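Local coordinates for putative epimerase (Burkholderia cenocepacia, PDB 4LW8), which is a putative NAD(P)-dependent epimerase that probably works on a sugar nucleotide in the biosynthesis of lipopolysaccharide O-antigen, at residues A[17-22]-A[41-46]; A[27-32]-A[186-191]; A[117-122]-A[172-177]; A[216-221]-A[272-277]. All blocks are in the same frame, centred on the assembly; numbering follows the deposited sequence.

Interaction 1. Residues A[17-22]-A[41-46]; sequences PSRRAF and AGYDVW
R20 and W46 meet across two parallel strands, 20-24 and 44-49, and the arginine can be followed along its whole length. CB lies near D44 O; CG has D44 CB at 4.1 Å and W46 NE1 at 3.9 Å, both on the side of strand 44-49. CD stays beside W46 NE1. With CG opposite the carbonyl carbon (chi1 -65°) and the chain extended to NE, the guanidinium is carried to W46. NE reaches water 1 at 2.8 Å; the same water donates to P17 O and D44 OD2. W46 CZ2 lies over one face of the guanidinium, toward its rim, 3.4 Å from R20 NH1, with the two planes 31° apart. NH1 is held by a hydrogen bond to A84 O. W46 NE1 donates to D44 OD2 at 3.0 Å from above the carboxylate plane, while R16 salt-bridges that oxygen. A21 holds the register: N to D44 O (2.9 Å) and O from W46 N (2.7 Å). On the other face of the sheet A21 CB touches Y43 CD1 at 3.9 Å. The two strands precede and follow helix 29-40 in a right-handed beta-alpha-beta unit of the Rossmann fold; L38 of that helix packs on A21, Y43 and V45, while A84 of helix 74-84 borders F22 and W46.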
loop_
_atom_site.group_PDB
_atom_site.type_symbol
_atom_site.label_atom_id
_atom_site.label_comp_id
_atom_site.label_asym_id
_atom_site.label_seq_id
_atom_site.Cartn_x
_atom_site.Cartn_y
_atom_site.Cartn_z
ATOM N N PRO A 17 -31.646 21.996 4.744
ATOM C CA PRO A 17 -30.376 22.694 5.000
ATOM C C PRO A 17 -29.520 22.862 3.740
ATOM O O PRO A 17 -29.413 21.941 2.918
ATOM C CB PRO A 17 -29.664 21.788 6.014
ATOM C CG PRO A 17 -30.750 20.957 6.631
ATOM C CD PRO A 17 -31.782 20.772 5.553
ATOM N N SER A 18 -28.924 24.043 3.598
ATOM C CA SER A 18 -28.047 24.355 2.473
ATOM C C SER A 18 -26.668 23.683 2.574
ATOM O O SER A 18 -26.042 23.376 1.558
ATOM C CB SER A 18 -27.880 25.867 2.356
ATOM O OG SER A 18 -27.282 26.390 3.525
ATOM N N ARG A 19 -26.192 23.483 3.800
ATOM C CA ARG A 19 -24.883 22.874 4.035
ATOM C C ARG A 19 -24.933 21.358 3.852
ATOM O O ARG A 19 -25.721 20.671 4.500
ATOM C CB ARG A 19 -24.385 23.218 5.437
ATOM C CG ARG A 19 -22.940 22.848 5.677
ATOM C CD ARG A 19 -22.470 23.357 7.028
ATOM N NE ARG A 19 -21.012 23.376 7.121
ATOM C CZ ARG A 19 -20.336 23.367 8.266
ATOM N NH1 ARG A 19 -20.986 23.328 9.425
ATOM N NH2 ARG A 19 -19.008 23.389 8.250
ATOM N N ARG A 20 -24.085 20.832 2.978
ATOM C CA ARG A 20 -24.218 19.441 2.584
ATOM C C ARG A 20 -23.062 18.553 3.036
ATOM O O ARG A 20 -21.898 18.963 3.072
ATOM C CB ARG A 20 -24.374 19.351 1.065
ATOM C CG ARG A 20 -25.660 20.005 0.559
ATOM C CD ARG A 20 -25.536 20.303 -0.904
ATOM N NE ARG A 20 -26.757 20.787 -1.529
ATOM C CZ ARG A 20 -26.993 20.639 -2.825
ATOM N NH1 ARG A 20 -26.095 20.009 -3.570
ATOM N NH2 ARG A 20 -28.111 21.087 -3.372
ATOM N N ALA A 21 -23.407 17.323 3.387
ATOM C CA ALA A 21 -22.405 16.290 3.627
ATOM C C ALA A 21 -22.588 15.200 2.594
ATOM O O ALA A 21 -23.703 14.978 2.107
ATOM C CB ALA A 21 -22.527 15.728 5.021
ATOM N N PHE A 22 -21.487 14.528 2.261
ATOM C CA PHE A 22 -21.482 13.450 1.292
ATOM C C PHE A 22 -20.783 12.242 1.921
ATOM O O PHE A 22 -19.615 12.323 2.316
ATOM C CB PHE A 22 -20.776 13.906 0.010
ATOM C CG PHE A 22 -20.785 12.896 -1.104
ATOM C CD1 PHE A 22 -21.971 12.533 -1.723
ATOM C CD2 PHE A 22 -19.592 12.336 -1.557
ATOM C CE1 PHE A 22 -21.978 11.620 -2.766
ATOM C CE2 PHE A 22 -19.589 11.409 -2.594
ATOM C CZ PHE A 22 -20.782 11.053 -3.204
ATOM N N ALA A 41 -25.951 17.781 13.425
ATOM C CA ALA A 41 -25.008 18.891 13.356
ATOM C C ALA A 41 -25.438 19.893 12.287
ATOM O O ALA A 41 -24.738 20.872 12.031
ATOM C CB ALA A 41 -23.610 18.390 13.074
ATOM N N GLY A 42 -26.571 19.616 11.644
ATOM C CA GLY A 42 -27.189 20.547 10.713
ATOM C C GLY A 42 -26.915 20.351 9.229
ATOM O O GLY A 42 -27.253 21.225 8.437
ATOM N N TYR A 43 -26.324 19.221 8.840
ATOM C CA TYR A 43 -26.041 18.970 7.423
ATOM C C TYR A 43 -27.223 18.372 6.657
ATOM O O TYR A 43 -28.039 17.639 7.215
ATOM C CB TYR A 43 -24.852 18.014 7.256
ATOM C CG TYR A 43 -23.493 18.575 7.628
ATOM C CD1 TYR A 43 -22.687 19.201 6.677
ATOM C CD2 TYR A 43 -23.006 18.463 8.930
ATOM C CE1 TYR A 43 -21.434 19.717 7.018
ATOM C CE2 TYR A 43 -21.757 18.966 9.280
ATOM C CZ TYR A 43 -20.978 19.597 8.323
ATOM O OH TYR A 43 -19.746 20.102 8.677
ATOM N N ASP A 44 -27.298 18.686 5.370
ATOM C CA ASP A 44 -28.113 17.927 4.428
ATOM C C ASP A 44 -27.260 16.751 3.973
ATOM O O ASP A 44 -26.252 16.940 3.295
ATOM C CB ASP A 44 -28.551 18.800 3.238
ATOM C CG ASP A 44 -29.415 18.048 2.227
ATOM O OD1 ASP A 44 -29.993 16.988 2.566
ATOM O OD2 ASP A 44 -29.525 18.534 1.077
ATOM N N VAL A 45 -27.643 15.542 4.361
ATOM C CA VAL A 45 -26.794 14.379 4.122
ATOM C C VAL A 45 -27.100 13.716 2.785
ATOM O O VAL A 45 -28.232 13.288 2.543
ATOM C CB VAL A 45 -26.933 13.343 5.262
ATOM C CG1 VAL A 45 -26.091 12.102 4.982
ATOM C CG2 VAL A 45 -26.525 13.963 6.575
ATOM N N TRP A 46 -26.088 13.684 1.914
ATOM C CA TRP A 46 -26.115 12.930 0.651
ATOM C C TRP A 46 -25.172 11.742 0.784
ATOM O O TRP A 46 -24.297 11.749 1.636
ATOM C CB TRP A 46 -25.661 13.769 -0.545
ATOM C CG TRP A 46 -26.476 14.977 -0.867
ATOM C CD1 TRP A 46 -26.990 15.890 0.014
ATOM C CD2 TRP A 46 -26.853 15.421 -2.170
ATOM N NE1 TRP A 46 -27.680 16.862 -0.662
ATOM C CE2 TRP A 46 -27.604 16.605 -2.007
ATOM C CE3 TRP A 46 -26.641 14.927 -3.461
ATOM C CZ2 TRP A 46 -28.146 17.308 -3.089
ATOM C CZ3 TRP A 46 -27.177 15.626 -4.532
ATOM C CH2 TRP A 46 -27.916 16.806 -4.337
HETATM O O HOH W 1 -28.866 21.139 0.354
HETATM O O HOH W 2 -23.656 22.576 9.929
#

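Interaction 2. Residues A[27-32]-A[186-191]; sequences TGFTGR and FNYTGV
Y188 holds its CG between its own backbone N and carbonyl carbon (chi1 64°), which sends the phenol ring toward helix 29-40 and its hydroxyl to T30. On the helix side, T30 places OG1 beside its backbone N (chi1 -58°). The two hydroxyls thus meet: T30 OG1 and Y188 OH are 2.6 Å apart in a hydrogen bond. T30 OG1 lies at the edge of the phenol, near its plane, and the two side chains run at about a right angle. F29 and Y188 lie alongside with their side chains running opposite ways, CE2 of F29 coming within 3.8 Å of Y188 CE1. The far end of the F29 ring abuts backbone: its CE1 lies 3.4 Å from V191 O, which is near the ring plane, and its CZ 3.5 Å from G190 N. R32 donates from NH2 to V191 O at 3.0 Å; the bond is bent (131° at the hydrogen), with the oxygen near the guanidinium plane but NH2 well above the carbonyl plane. The same oxygen is hydrogen-bonded to Y33 OH, and R32 NH1 is paired with D58. The contact joins the start of helix 29-40, where G28 and G31 belong to a glycine-rich motif consistent with a Rossmann dinucleotide site, to the end of strand 180-189; V227 of helix 227-240 touches F29 and Y188, and helix 308-321 packs on V191.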
loop_
_atom_site.group_PDB
_atom_site.type_symbol
_atom_site.label_atom_id
_atom_site.label_comp_id
_atom_site.label_asym_id
_atom_site.label_seq_id
_atom_site.Cartn_x
_atom_site.Cartn_y
_atom_site.Cartn_z
ATOM N N THR A 27 -25.547 3.797 3.485
ATOM C CA THR A 27 -26.592 2.912 4.021
ATOM C C THR A 27 -26.015 1.673 4.725
ATOM O O THR A 27 -26.753 0.811 5.167
ATOM C CB THR A 27 -27.596 2.457 2.928
ATOM O OG1 THR A 27 -26.905 1.757 1.887
ATOM C CG2 THR A 27 -28.315 3.674 2.331
ATOM N N GLY A 28 -24.696 1.591 4.857
ATOM C CA GLY A 28 -24.127 0.488 5.617
ATOM C C GLY A 28 -24.308 0.720 7.111
ATOM O O GLY A 28 -24.895 1.727 7.533
ATOM N N PHE A 29 -23.795 -0.206 7.909
ATOM C CA PHE A 29 -23.889 -0.139 9.363
ATOM C C PHE A 29 -23.398 1.193 9.941
ATOM O O PHE A 29 -24.145 1.890 10.614
ATOM C CB PHE A 29 -23.091 -1.291 9.973
ATOM C CG PHE A 29 -22.831 -1.147 11.448
ATOM C CD1 PHE A 29 -23.882 -1.127 12.354
ATOM C CD2 PHE A 29 -21.532 -1.085 11.932
ATOM C CE1 PHE A 29 -23.643 -1.011 13.703
ATOM C CE2 PHE A 29 -21.289 -0.968 13.273
ATOM C CZ PHE A 29 -22.345 -0.932 14.166
ATOM N N THR A 30 -22.155 1.555 9.660
ATOM C CA THR A 30 -21.571 2.780 10.201
ATOM C C THR A 30 -22.252 4.022 9.632
ATOM O O THR A 30 -22.523 4.986 10.351
ATOM C CB THR A 30 -20.065 2.839 9.903
ATOM O OG1 THR A 30 -19.435 1.675 10.464
ATOM C CG2 THR A 30 -19.445 4.087 10.512
ATOM N N GLY A 31 -22.555 3.974 8.340
ATOM C CA GLY A 31 -23.198 5.084 7.652
ATOM C C GLY A 31 -24.520 5.507 8.271
ATOM O O GLY A 31 -24.825 6.687 8.338
ATOM N N ARG A 32 -25.304 4.546 8.734
ATOM C CA ARG A 32 -26.598 4.859 9.339
ATOM C C ARG A 32 -26.445 5.780 10.548
ATOM O O ARG A 32 -27.227 6.705 10.738
ATOM C CB ARG A 32 -27.335 3.584 9.740
ATOM C CG ARG A 32 -28.603 3.864 10.528
ATOM C CD ARG A 32 -29.526 2.669 10.582
ATOM N NE ARG A 32 -29.014 1.623 11.459
ATOM C CZ ARG A 32 -29.778 0.787 12.153
ATOM N NH1 ARG A 32 -31.103 0.883 12.098
ATOM N NH2 ARG A 32 -29.217 -0.137 12.918
ATOM N N PHE A 186 -10.486 1.452 15.978
ATOM C CA PHE A 186 -10.311 0.095 16.490
ATOM C C PHE A 186 -11.659 -0.621 16.360
ATOM O O PHE A 186 -12.560 -0.078 15.721
ATOM C CB PHE A 186 -9.775 0.120 17.925
ATOM C CG PHE A 186 -8.294 0.384 17.996
ATOM C CD1 PHE A 186 -7.772 1.598 17.552
ATOM C CD2 PHE A 186 -7.413 -0.608 18.436
ATOM C CE1 PHE A 186 -6.402 1.841 17.578
ATOM C CE2 PHE A 186 -6.024 -0.376 18.466
ATOM C CZ PHE A 186 -5.522 0.851 18.039
ATOM N N ASN A 187 -11.797 -1.821 16.922
ATOM C CA ASN A 187 -13.052 -2.577 16.815
ATOM C C ASN A 187 -14.235 -1.813 17.364
ATOM O O ASN A 187 -14.167 -1.248 18.456
ATOM C CB ASN A 187 -12.959 -3.918 17.558
ATOM C CG ASN A 187 -11.675 -4.653 17.247
ATOM O OD1 ASN A 187 -11.582 -5.336 16.232
ATOM N ND2 ASN A 187 -10.661 -4.482 18.098
ATOM N N TYR A 188 -15.339 -1.826 16.629
ATOM C CA TYR A 188 -16.544 -1.211 17.148
ATOM C C TYR A 188 -17.770 -1.942 16.652
ATOM O O TYR A 188 -17.731 -2.659 15.641
ATOM C CB TYR A 188 -16.605 0.279 16.785
ATOM C CG TYR A 188 -16.708 0.604 15.302
ATOM C CD1 TYR A 188 -17.950 0.787 14.695
ATOM C CD2 TYR A 188 -15.565 0.762 14.516
ATOM C CE1 TYR A 188 -18.056 1.109 13.345
ATOM C CE2 TYR A 188 -15.659 1.081 13.169
ATOM C CZ TYR A 188 -16.909 1.257 12.588
ATOM O OH TYR A 188 -17.006 1.583 11.253
ATOM N N THR A 189 -18.859 -1.776 17.382
ATOM C CA THR A 189 -20.042 -2.563 17.116
ATOM C C THR A 189 -21.275 -1.812 17.591
ATOM O O THR A 189 -21.173 -0.700 18.111
ATOM C CB THR A 189 -19.961 -3.949 17.793
ATOM O OG1 THR A 189 -20.981 -4.800 17.258
ATOM C CG2 THR A 189 -20.146 -3.833 19.314
ATOM N N GLY A 190 -22.445 -2.404 17.380
ATOM C CA GLY A 190 -23.683 -1.755 17.762
ATOM C C GLY A 190 -24.831 -2.365 16.997
ATOM O O GLY A 190 -24.622 -3.297 16.216
ATOM N N VAL A 191 -26.036 -1.844 17.213
ATOM C CA VAL A 191 -27.228 -2.373 16.555
ATOM C C VAL A 191 -27.133 -2.206 15.039
ATOM O O VAL A 191 -26.890 -1.101 14.544
ATOM C CB VAL A 191 -28.511 -1.681 17.085
ATOM C CG1 VAL A 191 -29.739 -2.027 16.225
ATOM C CG2 VAL A 191 -28.745 -2.056 18.538
#

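Interaction 3. Residues A[117-122]-A[172-177]; sequences LLAALS and KLWADR
L118 and S122 lie one turn apart on helix 103-122, as the backbone bond from S122 N to L118 O (2.9 Å) confirms, and both point at W174. The opposing chain leaves its helix through a type I turn, K172 to A175, and folds on so that R177 N is hydrogen-bonded to W174 O. This sets one face of the indole against L118 CB and A119 N, with S122 at its rim. L118 CB sits over the five-membered ring, 3.9 Å from its centroid and 9° off the normal, a CH-pi contact, while L118 CD1 reaches W174 CD1 at 3.6 Å. The six-membered end meets A119 and S122: CH2 is 3.6 Å from A119 CB, and CZ3 the same distance from S122 CB. S122 OG is opposite its backbone N (chi1 -176°), placing it in the indole plane at the edge and 3.3 Å from R177 CD. R177 lays its guanidinium over the other face of the indole, its NE salt-bridged to D176 OD1 at 3.1 Å. The tryptophan is therefore sandwiched between helix and arginine. Such helix-to-loop packing is part of the layered alpha/beta architecture of the Rossmann fold: the loop returns the chain from helix 159-172 to strand 180-189, and L178 beyond it packs on L118 and L121.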
loop_
_atom_site.group_PDB
_atom_site.type_symbol
_atom_site.label_atom_id
_atom_site.label_comp_id
_atom_site.label_asym_id
_atom_site.label_seq_id
_atom_site.Cartn_x
_atom_site.Cartn_y
_atom_site.Cartn_z
ATOM N N LEU A 117 -12.812 8.927 -5.617
ATOM C CA LEU A 117 -13.497 9.902 -4.768
ATOM C C LEU A 117 -12.692 11.200 -4.633
ATOM O O LEU A 117 -13.244 12.289 -4.774
ATOM C CB LEU A 117 -13.766 9.322 -3.375
ATOM C CG LEU A 117 -14.252 10.330 -2.325
ATOM C CD1 LEU A 117 -15.644 10.907 -2.689
ATOM C CD2 LEU A 117 -14.272 9.687 -0.925
ATOM N N LEU A 118 -11.395 11.080 -4.336
ATOM C CA LEU A 118 -10.545 12.254 -4.144
ATOM C C LEU A 118 -10.437 13.055 -5.438
ATOM O O LEU A 118 -10.515 14.283 -5.413
ATOM C CB LEU A 118 -9.144 11.840 -3.631
ATOM C CG LEU A 118 -9.167 11.128 -2.268
ATOM C CD1 LEU A 118 -7.791 10.644 -1.872
ATOM C CD2 LEU A 118 -9.744 12.024 -1.156
ATOM N N ALA A 119 -10.282 12.368 -6.574
ATOM C CA ALA A 119 -10.224 13.054 -7.868
ATOM C C ALA A 119 -11.514 13.827 -8.152
ATOM O O ALA A 119 -11.480 14.943 -8.690
ATOM C CB ALA A 119 -9.940 12.053 -9.008
ATOM N N ALA A 120 -12.649 13.223 -7.807
ATOM C CA ALA A 120 -13.953 13.858 -7.985
ATOM C C ALA A 120 -14.073 15.130 -7.135
ATOM O O ALA A 120 -14.544 16.162 -7.610
ATOM C CB ALA A 120 -15.071 12.877 -7.640
ATOM N N LEU A 121 -13.643 15.053 -5.879
ATOM C CA LEU A 121 -13.736 16.209 -4.988
ATOM C C LEU A 121 -12.775 17.312 -5.423
ATOM O O LEU A 121 -13.113 18.500 -5.421
ATOM C CB LEU A 121 -13.459 15.791 -3.542
ATOM C CG LEU A 121 -14.419 14.723 -2.987
ATOM C CD1 LEU A 121 -13.912 14.196 -1.657
ATOM C CD2 LEU A 121 -15.805 15.345 -2.817
ATOM N N SER A 122 -11.588 16.904 -5.845
ATOM C CA SER A 122 -10.535 17.844 -6.208
ATOM C C SER A 122 -10.927 18.662 -7.440
ATOM O O SER A 122 -10.475 19.791 -7.630
ATOM C CB SER A 122 -9.224 17.079 -6.442
ATOM O OG SER A 122 -8.152 17.963 -6.712
ATOM N N LYS A 172 -2.779 10.603 0.621
ATOM C CA LYS A 172 -1.891 11.705 0.947
ATOM C C LYS A 172 -1.325 12.373 -0.299
ATOM O O LYS A 172 -0.814 13.481 -0.209
ATOM C CB LYS A 172 -0.767 11.228 1.871
ATOM C CG LYS A 172 -1.292 10.831 3.254
ATOM C CD LYS A 172 -0.162 10.427 4.213
ATOM C CE LYS A 172 -0.704 10.285 5.638
ATOM N NZ LYS A 172 0.339 9.990 6.651
ATOM N N LEU A 173 -1.409 11.712 -1.458
ATOM C CA LEU A 173 -0.972 12.352 -2.703
ATOM C C LEU A 173 -1.877 13.543 -3.054
ATOM O O LEU A 173 -1.497 14.395 -3.833
ATOM C CB LEU A 173 -0.950 11.354 -3.870
ATOM C CG LEU A 173 -0.127 10.075 -3.649
ATOM C CD1 LEU A 173 -0.218 9.147 -4.852
ATOM C CD2 LEU A 173 1.340 10.414 -3.352
ATOM N N TRP A 174 -3.062 13.596 -2.459
ATOM C CA TRP A 174 -4.036 14.653 -2.740
ATOM C C TRP A 174 -4.019 15.774 -1.690
ATOM O O TRP A 174 -4.863 16.666 -1.724
ATOM C CB TRP A 174 -5.443 14.031 -2.843
ATOM C CG TRP A 174 -5.522 13.084 -4.004
ATOM C CD1 TRP A 174 -5.144 11.760 -4.025
ATOM C CD2 TRP A 174 -5.957 13.397 -5.329
ATOM N NE1 TRP A 174 -5.336 11.236 -5.278
ATOM C CE2 TRP A 174 -5.834 12.217 -6.100
ATOM C CE3 TRP A 174 -6.460 14.558 -5.940
ATOM C CZ2 TRP A 174 -6.187 12.165 -7.450
ATOM C CZ3 TRP A 174 -6.802 14.509 -7.292
ATOM C CH2 TRP A 174 -6.666 13.320 -8.027
ATOM N N ALA A 175 -3.045 15.738 -0.778
ATOM C CA ALA A 175 -3.022 16.651 0.360
ATOM C C ALA A 175 -2.885 18.113 -0.068
ATOM O O ALA A 175 -3.318 19.009 0.647
ATOM C CB ALA A 175 -1.894 16.287 1.323
ATOM N N ASP A 176 -2.290 18.355 -1.231
ATOM C CA ASP A 176 -2.129 19.729 -1.720
ATOM C C ASP A 176 -3.446 20.289 -2.269
ATOM O O ASP A 176 -3.565 21.488 -2.518
ATOM C CB ASP A 176 -1.036 19.797 -2.800
ATOM C CG ASP A 176 -1.281 18.808 -3.953
ATOM O OD1 ASP A 176 -1.957 17.771 -3.731
ATOM O OD2 ASP A 176 -0.800 19.069 -5.083
ATOM N N ARG A 177 -4.429 19.418 -2.466
ATOM C CA ARG A 177 -5.686 19.825 -3.092
ATOM C C ARG A 177 -6.882 19.718 -2.151
ATOM O O ARG A 177 -7.876 20.414 -2.333
ATOM C CB ARG A 177 -5.928 18.996 -4.362
ATOM C CG ARG A 177 -5.133 19.525 -5.576
ATOM C CD ARG A 177 -4.864 18.438 -6.615
ATOM N NE ARG A 177 -3.875 17.460 -6.159
ATOM C CZ ARG A 177 -3.423 16.449 -6.897
ATOM N NH1 ARG A 177 -3.885 16.266 -8.130
ATOM N NH2 ARG A 177 -2.514 15.615 -6.402
#

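Interaction 4. Residues A[216-221]-A[272-277]; sequences GNLDVS and IDVTID
G216 and I276 make the tightest approach between the loop 216-221 and the edge of strand 273-276, and it involves a carbonyl oxygen and a methyl group. I276 CD1 stands 3.2 Å from G216 O. The isoleucine's two bends, chi1 -60° and chi2 -48°, bring CD1 to the loop although CB itself points neither to it nor from it. The backbones come close here too, with the CA atoms of G216 and I276 5.5 Å apart. Glycine offers no side chain, so backbone atoms form its whole share of the contact.

Apolar contacts make up a second group, and L218 supplies the loop's part in them. Its CD1 lies 4.3 Å from V274 CG1, and its CG at the same separation from I276 CD1. These are loose van der Waals distances, in keeping with the modest 174 Å² buried in all.

Polar bonding between the two segments is absent: no hydrogen bond or salt bridge crosses. D277 OD1 instead accepts from the backbone N of R279.

The loop follows strand 212-215, which pairs in parallel with strand 273-276 as a two-stranded sheet apart from the main one; backbone bonds of D273 with P211 and I213 tie that pair. Together with helix 257-268 this small sheet probably belongs to the C-terminal, substrate-binding part expected of this epimerase family. That helix lies alongside, its L261 touching both L218 and V274, while S221, at the other end of the loop, bonds by its backbone to K287 and L289, thereby meeting strand 288-291.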
loop_
_atom_site.group_PDB
_atom_site.type_symbol
_atom_site.label_atom_id
_atom_site.label_comp_id
_atom_site.label_asym_id
_atom_site.label_seq_id
_atom_site.Cartn_x
_atom_site.Cartn_y
_atom_site.Cartn_z
ATOM N N GLY A 216 -12.586 -18.812 20.003
ATOM C CA GLY A 216 -11.155 -18.992 20.177
ATOM C C GLY A 216 -10.779 -18.834 21.639
ATOM O O GLY A 216 -11.603 -19.074 22.519
ATOM N N ASN A 217 -9.550 -18.397 21.901
ATOM C CA ASN A 217 -9.089 -18.172 23.267
ATOM C C ASN A 217 -9.875 -17.050 23.931
ATOM O O ASN A 217 -10.175 -16.039 23.304
ATOM C CB ASN A 217 -7.585 -17.855 23.293
ATOM N N LEU A 218 -10.195 -17.236 25.206
ATOM C CA LEU A 218 -11.044 -16.313 25.949
ATOM C C LEU A 218 -10.223 -15.290 26.724
ATOM O O LEU A 218 -10.777 -14.408 27.378
ATOM C CB LEU A 218 -11.950 -17.088 26.914
ATOM C CG LEU A 218 -12.777 -18.213 26.275
ATOM C CD1 LEU A 218 -13.612 -18.949 27.317
ATOM C CD2 LEU A 218 -13.661 -17.670 25.144
ATOM N N ASP A 219 -8.903 -15.423 26.664
ATOM C CA ASP A 219 -8.018 -14.589 27.465
ATOM C C ASP A 219 -7.318 -13.553 26.589
ATOM O O ASP A 219 -6.334 -12.929 26.993
ATOM C CB ASP A 219 -7.007 -15.465 28.221
ATOM C CG ASP A 219 -6.094 -16.251 27.288
ATOM O OD1 ASP A 219 -6.473 -16.470 26.112
ATOM O OD2 ASP A 219 -5.012 -16.690 27.746
ATOM N N VAL A 220 -7.847 -13.363 25.388
ATOM C CA VAL A 220 -7.289 -12.397 24.456
ATOM C C VAL A 220 -8.102 -11.099 24.515
ATOM O O VAL A 220 -9.304 -11.106 24.278
ATOM C CB VAL A 220 -7.268 -12.954 23.028
ATOM C CG1 VAL A 220 -6.883 -11.862 22.045
ATOM C CG2 VAL A 220 -6.283 -14.126 22.948
ATOM N N SER A 221 -7.441 -10.003 24.884
ATOM C CA SER A 221 -8.121 -8.726 25.152
ATOM C C SER A 221 -7.961 -7.741 24.008
ATOM O O SER A 221 -6.856 -7.564 23.483
ATOM C CB SER A 221 -7.593 -8.080 26.441
ATOM O OG SER A 221 -7.863 -8.880 27.577
ATOM N N ILE A 272 -23.686 -19.057 28.786
ATOM C CA ILE A 272 -23.660 -19.880 27.587
ATOM C C ILE A 272 -22.489 -20.862 27.690
ATOM O O ILE A 272 -21.455 -20.554 28.286
ATOM C CB ILE A 272 -23.568 -19.024 26.304
ATOM C CG1 ILE A 272 -24.029 -19.827 25.088
ATOM C CG2 ILE A 272 -22.159 -18.458 26.103
ATOM C CD1 ILE A 272 -24.257 -18.981 23.851
ATOM N N ASP A 273 -22.656 -22.052 27.130
ATOM C CA ASP A 273 -21.584 -23.029 27.175
ATOM C C ASP A 273 -20.646 -22.755 25.998
ATOM O O ASP A 273 -21.094 -22.507 24.882
ATOM C CB ASP A 273 -22.129 -24.465 27.142
ATOM C CG ASP A 273 -21.120 -25.484 27.679
ATOM O OD1 ASP A 273 -20.302 -25.099 28.529
ATOM O OD2 ASP A 273 -21.137 -26.659 27.259
ATOM N N VAL A 274 -19.346 -22.746 26.269
ATOM C CA VAL A 274 -18.341 -22.423 25.259
ATOM C C VAL A 274 -17.469 -23.617 24.860
ATOM O O VAL A 274 -16.963 -24.332 25.713
ATOM C CB VAL A 274 -17.435 -21.289 25.758
ATOM C CG1 VAL A 274 -16.322 -20.998 24.748
ATOM C CG2 VAL A 274 -18.284 -20.050 26.034
ATOM N N THR A 275 -17.329 -23.822 23.552
ATOM C CA THR A 275 -16.406 -24.797 22.959
ATOM C C THR A 275 -15.243 -24.055 22.323
ATOM O O THR A 275 -15.444 -23.036 21.661
ATOM C CB THR A 275 -17.088 -25.673 21.878
ATOM O OG1 THR A 275 -17.952 -26.624 22.500
ATOM C CG2 THR A 275 -16.063 -26.443 21.073
ATOM N N ILE A 276 -14.026 -24.541 22.523
ATOM C CA ILE A 276 -12.890 -23.898 21.887
ATOM C C ILE A 276 -12.582 -24.583 20.560
ATOM O O ILE A 276 -12.128 -25.721 20.526
ATOM C CB ILE A 276 -11.648 -23.897 22.801
ATOM C CG1 ILE A 276 -11.957 -23.142 24.100
ATOM C CG2 ILE A 276 -10.478 -23.246 22.095
ATOM C CD1 ILE A 276 -12.637 -21.772 23.876
ATOM N N ASP A 277 -12.859 -23.872 19.473
ATOM C CA ASP A 277 -12.601 -24.343 18.120
ATOM C C ASP A 277 -11.213 -23.893 17.671
ATOM O O ASP A 277 -10.910 -22.700 17.707
ATOM C CB ASP A 277 -13.677 -23.806 17.166
ATOM C CG ASP A 277 -13.617 -24.432 15.777
ATOM O OD1 ASP A 277 -12.588 -25.034 15.405
ATOM O OD2 ASP A 277 -14.621 -24.305 15.041
#

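Interactions 1 and 3 are buried, interaction 2 is partly buried near the chain's centre, and interaction 4 lies at the surface. Interactions 1 and 2 share helix 29-40 as their connection: one pairs the strands before and after it, the other fastens its first turn to strand 180-189. Interactions 1 and 3 touch directly, F22 CE2 lying 4.0 Å from L117 CD1. The chemistry follows position: regular backbone bonding with a polar cluster at the strand starts in 17-22/41-46, isolated polar links around two rings in 27-32/186-191, aromatic packing in 117-122/172-177, and thin aliphatic contact in 216-221/272-277, whose centre is about 44 Å from those of interactions 1 and 3.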